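Monalysin (PDB 4MKO) forms pores in host cell membranes as a secreted toxin, contributing to intestinal damage and lethality in Drosophila. Local coordinates at residues N100-N105 with I110-T115. Residues are numbered along the deposited sequence; the frame is centred on the assembly and turned at random.
Sequences NIDIVN and ISTGFT
With its CG anti to the carbonyl carbon (chi1 -79°), N105 lays its carboxamide across I110 and T112, while the chi1 of T112 (69°) puts its methyl CG2 anti to the carbonyl carbon and obliquely over the face of that amide, near ND2. The two side chains meet at about a right angle, N105 ND2 lying 3.6 Å from T112 CG2. I110 CG2, the methyl branch of the isoleucine, covers the same face over N105 OD1, 3.7 Å away. Two bonds fix the rotation of the group: N105 ND2 donates to D102 OD1 over 2.9 Å, meeting the oxygen nearly along its C-O axis, and Y147 OH bonds to N105 OD1, while W120 NE1 is a second partner of D102 OD1. Both ends of this buried amide are therefore satisfied.

The contact lies in the inferred pore-forming region of an aerolysin-like fold, where the chain leaves the short helix 103-107 and sets out through a long loop toward strand 124-133. I110 N returns to N105 O, 2.9 Å away and nearly straight at hydrogen (169°), with the donor well above the carbonyl plane. Further along, one water joins the segments, giving a proton to D102 OD2 (2.7 Å) and accepting one from T112 N (3.0 Å). T112 OG1, turned away from the amide, bonds to S119 OG. I182 of strand 173-191 touches the side chains of both N105 and T112, whereas I110 reaches V32 and L145, with a bound mercury ion about 4 Å from its side chain.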
ATOM      1  N   ASN A 100      12.043   1.056 -11.741  1.00  8.36           N
ATOM      2  CA  ASN A 100      11.286   0.526 -12.878  1.00  8.56           C
ATOM      3  C   ASN A 100      10.092  -0.357 -12.489  1.00 10.82           C
ATOM      4  O   ASN A 100       9.254  -0.630 -13.351  1.00 11.04           O
ATOM      5  CB  ASN A 100      12.170  -0.188 -13.921  1.00 11.62           C
ATOM      6  CG  ASN A 100      11.613  -0.107 -15.351  1.00 30.38           C
ATOM      7  OD1 ASN A 100      10.959   0.874 -15.757  1.00 24.50           O
ATOM      8  ND2 ASN A 100      11.855  -1.133 -16.166  1.00 19.95           N
ATOM      9  N   ILE A 101       9.958  -0.714 -11.199  1.00  8.86           N
ATOM     10  CA  ILE A 101       8.809  -1.502 -10.735  1.00  8.75           C
ATOM     11  C   ILE A 101       7.534  -0.666 -10.951  1.00 12.62           C
ATOM     12  O   ILE A 101       6.452  -1.234 -11.066  1.00  9.62           O
ATOM     13  CB  ILE A 101       8.933  -1.947  -9.251  1.00 11.30           C
ATOM     14  CG1 ILE A 101       7.812  -2.970  -8.861  1.00 11.82           C
ATOM     15  CG2 ILE A 101       8.973  -0.759  -8.283  1.00 10.14           C
ATOM     16  CD1 ILE A 101       7.970  -3.690  -7.534  1.00 14.46           C
ATOM     17  N   ASP A 102       7.679   0.689 -11.044  1.00 10.44           N
ATOM     18  CA  ASP A 102       6.529   1.576 -11.198  1.00 10.25           C
ATOM     19  C   ASP A 102       5.658   1.273 -12.414  1.00 10.30           C
ATOM     20  O   ASP A 102       4.510   1.709 -12.435  1.00  9.06           O
ATOM     21  CB  ASP A 102       6.923   3.052 -11.147  1.00 12.63           C
ATOM     22  CG  ASP A 102       5.766   3.914 -10.648  1.00 15.72           C
ATOM     23  OD1 ASP A 102       5.209   3.598  -9.580  1.00 11.36           O
ATOM     24  OD2 ASP A 102       5.417   4.890 -11.336  1.00 14.79           O
ATOM     25  N   ILE A 103       6.124   0.432 -13.373  1.00  6.88           N
ATOM     26  CA  ILE A 103       5.256  -0.021 -14.478  1.00  7.01           C
ATOM     27  C   ILE A 103       3.995  -0.717 -13.900  1.00  8.88           C
ATOM     28  O   ILE A 103       2.974  -0.765 -14.583  1.00  8.32           O
ATOM     29  CB  ILE A 103       5.961  -0.938 -15.518  1.00 10.17           C
ATOM     30  CG1 ILE A 103       6.400  -2.293 -14.895  1.00  9.81           C
ATOM     31  CG2 ILE A 103       7.118  -0.206 -16.215  1.00 12.05           C
ATOM     32  CD1 ILE A 103       6.528  -3.410 -15.900  1.00 13.55           C
ATOM     33  N   VAL A 104       4.070  -1.247 -12.656  1.00  6.93           N
ATOM     34  CA  VAL A 104       2.910  -1.893 -12.019  1.00  5.90           C
ATOM     35  C   VAL A 104       1.793  -0.850 -11.804  1.00 10.92           C
ATOM     36  O   VAL A 104       0.623  -1.169 -11.997  1.00 10.64           O
ATOM     37  CB  VAL A 104       3.253  -2.684 -10.718  1.00  7.72           C
ATOM     38  CG1 VAL A 104       3.623  -1.768  -9.555  1.00  6.69           C
ATOM     39  CG2 VAL A 104       2.111  -3.637 -10.325  1.00  7.14           C
ATOM     40  N   ASN A 105       2.180   0.388 -11.470  1.00  7.30           N
ATOM     41  CA  ASN A 105       1.255   1.498 -11.226  1.00  7.46           C
ATOM     42  C   ASN A 105       0.696   2.027 -12.519  1.00 10.98           C
ATOM     43  O   ASN A 105      -0.526   2.111 -12.683  1.00 10.34           O
ATOM     44  CB  ASN A 105       1.914   2.568 -10.357  1.00  6.23           C
ATOM     45  CG  ASN A 105       1.910   2.172  -8.898  1.00 13.08           C
ATOM     46  OD1 ASN A 105       1.011   1.436  -8.442  1.00 11.27           O
ATOM     47  ND2 ASN A 105       2.883   2.664  -8.130  1.00  8.10           N
ATOM     48  N   ILE A 110      -2.695   3.822 -11.858  1.00  6.81           N
ATOM     49  CA  ILE A 110      -2.398   4.480 -10.594  1.00  6.92           C
ATOM     50  C   ILE A 110      -1.133   5.287 -10.785  1.00 10.44           C
ATOM     51  O   ILE A 110      -0.213   4.835 -11.455  1.00 10.82           O
ATOM     52  CB  ILE A 110      -2.249   3.431  -9.456  1.00 10.40           C
ATOM     53  CG1 ILE A 110      -3.608   2.788  -9.129  1.00 11.79           C
ATOM     54  CG2 ILE A 110      -1.561   4.018  -8.191  1.00 11.70           C
ATOM     55  CD1 ILE A 110      -3.493   1.465  -8.381  1.00 16.51           C
ATOM     56  N   SER A 111      -1.090   6.480 -10.196  1.00  6.97           N
ATOM     57  CA  SER A 111       0.093   7.337 -10.207  1.00  7.88           C
ATOM     58  C   SER A 111       0.388   7.690  -8.752  1.00 11.08           C
ATOM     59  O   SER A 111      -0.532   8.071  -8.025  1.00 10.77           O
ATOM     60  CB  SER A 111      -0.160   8.606 -11.027  1.00 10.72           C
ATOM     61  OG  SER A 111       0.944   9.487 -10.894  1.00 20.65           O
ATOM     62  N   THR A 112       1.666   7.581  -8.314  1.00  7.98           N
ATOM     63  CA  THR A 112       2.017   7.917  -6.939  1.00  7.76           C
ATOM     64  C   THR A 112       1.979   9.419  -6.688  1.00 10.93           C
ATOM     65  O   THR A 112       1.709   9.831  -5.570  1.00 11.09           O
ATOM     66  CB  THR A 112       3.419   7.394  -6.555  1.00 12.62           C
ATOM     67  OG1 THR A 112       4.386   8.140  -7.298  1.00 10.26           O
ATOM     68  CG2 THR A 112       3.593   5.892  -6.833  1.00  7.66           C
ATOM     69  N   GLY A 113       2.284  10.216  -7.710  1.00  9.24           N
ATOM     70  CA  GLY A 113       2.343  11.667  -7.559  1.00  9.84           C
ATOM     71  C   GLY A 113       3.706  12.125  -7.081  1.00 14.21           C
ATOM     72  O   GLY A 113       3.928  13.324  -6.883  1.00 13.68           O
ATOM     73  N   PHE A 114       4.643  11.168  -6.925  1.00 10.30           N
ATOM     74  CA  PHE A 114       6.023  11.437  -6.518  1.00  9.55           C
ATOM     75  C   PHE A 114       6.971  11.144  -7.685  1.00 14.64           C
ATOM     76  O   PHE A 114       6.547  10.546  -8.684  1.00 13.96           O
ATOM     77  CB  PHE A 114       6.396  10.636  -5.247  1.00 10.65           C
ATOM     78  CG  PHE A 114       5.524  10.944  -4.055  1.00 10.94           C
ATOM     79  CD1 PHE A 114       5.471  12.230  -3.519  1.00 11.59           C
ATOM     80  CD2 PHE A 114       4.750   9.948  -3.464  1.00 11.08           C
ATOM     81  CE1 PHE A 114       4.655  12.515  -2.420  1.00 12.95           C
ATOM     82  CE2 PHE A 114       3.971  10.224  -2.338  1.00 13.49           C
ATOM     83  CZ  PHE A 114       3.938  11.501  -1.810  1.00 12.90           C
ATOM     84  N   THR A 115       8.243  11.599  -7.593  1.00 12.53           N
ATOM     85  CA  THR A 115       9.174  11.390  -8.700  1.00 12.42           C
ATOM     86  C   THR A 115       9.560   9.912  -8.844  1.00 16.58           C
ATOM     87  O   THR A 115       9.326   9.095  -7.931  1.00 14.56           O
ATOM     88  CB  THR A 115      10.418  12.298  -8.607  1.00 20.66           C
ATOM     89  OG1 THR A 115      11.273  11.815  -7.573  1.00 17.30           O
ATOM     90  CG2 THR A 115      10.075  13.778  -8.412  1.00 20.88           C
TER
HETATM   91  O   HOH W   1       3.654   6.755 -10.373  1.00 14.50           O